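Local coordinates for protein pentalenene synthase (Streptomyces chartreusis NRRL 3882, PDB 6Q4S) that probably cyclises farnesyl diphosphate, with magnesium as cofactor, to the bicyclic sesquiterpene alcohol 7-epi-alpha-eudesmol, at residues Ala24-Trp29 against Val68-Phe73. Numbering follows the deposited sequence.
Sequences ARHLRW and VLMNWF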
loop_
_atom_site.group_PDB
_atom_site.type_symbol
_atom_site.label_atom_id
_atom_site.label_comp_id
_atom_site.label_asym_id
_atom_site.label_seq_id
_atom_site.Cartn_x
_atom_site.Cartn_y
_atom_site.Cartn_z
ATOM N N ALA A 24 -32.090 -1.962 -1.904
ATOM C CA ALA A 24 -32.865 -2.476 -0.801
ATOM C C ALA A 24 -32.008 -3.250 0.214
ATOM O O ALA A 24 -32.121 -3.036 1.391
ATOM C CB ALA A 24 -34.019 -3.374 -1.334
ATOM N N ARG A 25 -31.154 -4.121 -0.253
ATOM C CA ARG A 25 -30.232 -4.829 0.664
ATOM C C ARG A 25 -29.234 -3.884 1.359
ATOM O O ARG A 25 -28.873 -4.056 2.549
ATOM C CB ARG A 25 -29.484 -5.890 -0.123
ATOM C CG ARG A 25 -30.399 -7.014 -0.584
ATOM C CD ARG A 25 -29.638 -8.062 -1.349
ATOM N NE ARG A 25 -30.113 -9.411 -1.049
ATOM C CZ ARG A 25 -31.265 -9.944 -1.484
ATOM N NH1 ARG A 25 -32.109 -9.247 -2.258
ATOM N NH2 ARG A 25 -31.586 -11.197 -1.133
ATOM N N HIS A 26 -28.759 -2.923 0.574
ATOM C CA HIS A 26 -27.743 -1.928 1.026
ATOM C C HIS A 26 -28.326 -1.098 2.126
ATOM O O HIS A 26 -27.696 -0.884 3.164
ATOM C CB HIS A 26 -27.239 -1.007 -0.133
ATOM C CG HIS A 26 -26.507 0.182 0.370
ATOM N ND1 HIS A 26 -25.319 0.052 1.051
ATOM C CD2 HIS A 26 -26.836 1.495 0.412
ATOM C CE1 HIS A 26 -24.936 1.238 1.476
ATOM N NE2 HIS A 26 -25.831 2.131 1.091
ATOM N N LEU A 27 -29.566 -0.621 1.956
ATOM C CA LEU A 27 -30.195 0.152 3.024
ATOM C C LEU A 27 -30.424 -0.563 4.347
ATOM O O LEU A 27 -30.357 0.082 5.416
ATOM C CB LEU A 27 -31.508 0.823 2.594
ATOM C CG LEU A 27 -31.360 1.828 1.463
ATOM C CD1 LEU A 27 -32.771 2.193 0.951
ATOM C CD2 LEU A 27 -30.573 3.029 1.948
ATOM N N ARG A 28 -30.738 -1.846 4.283
ATOM C CA ARG A 28 -30.826 -2.664 5.504
ATOM C C ARG A 28 -29.459 -2.883 6.149
ATOM O O ARG A 28 -29.332 -2.847 7.377
ATOM C CB ARG A 28 -31.447 -4.008 5.138
ATOM C CG ARG A 28 -32.991 -3.850 5.163
ATOM C CD ARG A 28 -33.642 -4.718 4.129
ATOM N NE ARG A 28 -33.347 -6.064 4.472
ATOM C CZ ARG A 28 -33.104 -7.028 3.617
ATOM N NH1 ARG A 28 -33.130 -6.816 2.310
ATOM N NH2 ARG A 28 -32.827 -8.232 4.111
ATOM N N TRP A 29 -28.465 -3.077 5.287
ATOM C CA TRP A 29 -27.072 -3.235 5.743
ATOM C C TRP A 29 -26.559 -2.020 6.520
ATOM O O TRP A 29 -25.911 -2.188 7.552
ATOM C CB TRP A 29 -26.213 -3.581 4.566
ATOM C CG TRP A 29 -24.714 -3.831 4.870
ATOM C CD1 TRP A 29 -24.115 -5.048 5.129
ATOM C CD2 TRP A 29 -23.652 -2.863 4.835
ATOM N NE1 TRP A 29 -22.750 -4.876 5.279
ATOM C CE2 TRP A 29 -22.434 -3.561 5.073
ATOM C CE3 TRP A 29 -23.605 -1.491 4.609
ATOM C CZ2 TRP A 29 -21.186 -2.905 5.139
ATOM C CZ3 TRP A 29 -22.345 -0.820 4.686
ATOM C CH2 TRP A 29 -21.165 -1.540 4.955
ATOM N N VAL A 68 -22.248 -5.170 -2.464
ATOM C CA VAL A 68 -20.939 -4.966 -1.831
ATOM C C VAL A 68 -20.423 -3.576 -2.248
ATOM O O VAL A 68 -19.959 -2.813 -1.405
ATOM C CB VAL A 68 -19.982 -6.070 -2.291
ATOM C CG1 VAL A 68 -18.513 -5.776 -1.891
ATOM C CG2 VAL A 68 -20.410 -7.394 -1.697
ATOM N N LEU A 69 -20.568 -3.234 -3.528
ATOM C CA LEU A 69 -20.145 -1.910 -4.019
ATOM C C LEU A 69 -20.889 -0.740 -3.392
ATOM O O LEU A 69 -20.260 0.245 -2.993
ATOM C CB LEU A 69 -20.077 -1.854 -5.529
ATOM C CG LEU A 69 -19.022 -2.739 -6.171
ATOM C CD1 LEU A 69 -19.435 -3.088 -7.588
ATOM C CD2 LEU A 69 -17.570 -2.208 -6.127
ATOM N N MET A 70 -22.203 -0.838 -3.234
ATOM C CA MET A 70 -22.950 0.169 -2.552
ATOM C C MET A 70 -22.543 0.253 -1.093
ATOM O O MET A 70 -22.457 1.348 -0.515
ATOM C CB MET A 70 -24.446 -0.061 -2.615
ATOM C CG MET A 70 -24.975 -0.067 -4.064
ATOM S SD MET A 70 -26.759 -0.375 -4.039
ATOM C CE MET A 70 -27.037 0.013 -5.778
ATOM N N ASN A 71 -22.332 -0.909 -0.467
ATOM C CA ASN A 71 -21.955 -0.887 0.908
ATOM C C ASN A 71 -20.585 -0.069 1.057
ATOM O O ASN A 71 -20.446 0.813 1.919
ATOM C CB ASN A 71 -21.839 -2.327 1.460
ATOM C CG ASN A 71 -23.178 -3.061 1.515
ATOM O OD1 ASN A 71 -24.261 -2.458 1.501
ATOM N ND2 ASN A 71 -23.085 -4.366 1.731
ATOM N N TRP A 72 -19.622 -0.452 0.276
ATOM C CA TRP A 72 -18.344 0.264 0.203
ATOM C C TRP A 72 -18.469 1.765 -0.043
ATOM O O TRP A 72 -17.987 2.564 0.746
ATOM C CB TRP A 72 -17.556 -0.313 -0.893
ATOM C CG TRP A 72 -16.221 0.246 -1.053
ATOM C CD1 TRP A 72 -15.325 0.564 -0.086
ATOM C CD2 TRP A 72 -15.623 0.542 -2.271
ATOM N NE1 TRP A 72 -14.166 1.040 -0.641
ATOM C CE2 TRP A 72 -14.329 1.063 -1.993
ATOM C CE3 TRP A 72 -16.052 0.462 -3.591
ATOM C CZ2 TRP A 72 -13.440 1.395 -3.004
ATOM C CZ3 TRP A 72 -15.209 0.823 -4.570
ATOM C CH2 TRP A 72 -13.907 1.289 -4.288
ATOM N N PHE A 73 -19.186 2.123 -1.102
ATOM C CA PHE A 73 -19.546 3.491 -1.359
ATOM C C PHE A 73 -20.003 4.222 -0.099
ATOM O O PHE A 73 -19.614 5.344 0.113
ATOM C CB PHE A 73 -20.691 3.581 -2.365
ATOM C CG PHE A 73 -20.347 4.226 -3.647
ATOM C CD1 PHE A 73 -20.579 5.563 -3.827
ATOM C CD2 PHE A 73 -19.902 3.483 -4.728
ATOM C CE1 PHE A 73 -20.308 6.170 -5.033
ATOM C CE2 PHE A 73 -19.678 4.075 -5.972
ATOM C CZ PHE A 73 -19.853 5.410 -6.111
#
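Asn71 reaches from helix 63-79 to two aromatic residues of helix 19-32, giving its carbonyl oxygen to the His26 ring and its amide plane to the Trp29 indole. This is helix-helix packing in the all-helical class I terpene synthase fold, away from the magnesium and substrate sites; the two segments cross at -42° with axes 9.1 Å apart. The polar link is nearly straight: His26 ND1 donates to Asn71 OD1 at 2.8 Å, with the acceptor close to the imidazole plane and the donor on a carbonyl lone pair. Over one face of the same ring lies Met70 CB, 3.6 Å from His26 CG, a CH-pi contact set toward the rim; methionine suits the spot by bringing an aliphatic carbon to the imidazole.

The Asn71 amide stacks on the indole, their planes only 8° apart, so an asparagine can serve one neighbour with its oxygen and the other with its flat face. Beside the amide, Asn71 CB lies over the indole's six-membered ring, 3.5 Å from its centroid and almost on the ring normal. A chi1 of -178° swings the indole across to helix 63-79.

Farther out, His26 NE2 hydrogen-bonds Tyr45 OH, so histidine has both nitrogens of its buried ring satisfied and its rotation fixed. Tryptophan offers a broad face and an N-H together; an alanine here would probably leave the Asn71 amide without its stacking surface and Glu125 without this donor. That N-H ties in helix 118-131, through the hydrogen bond of Trp29 NE1 with Glu125 OE2.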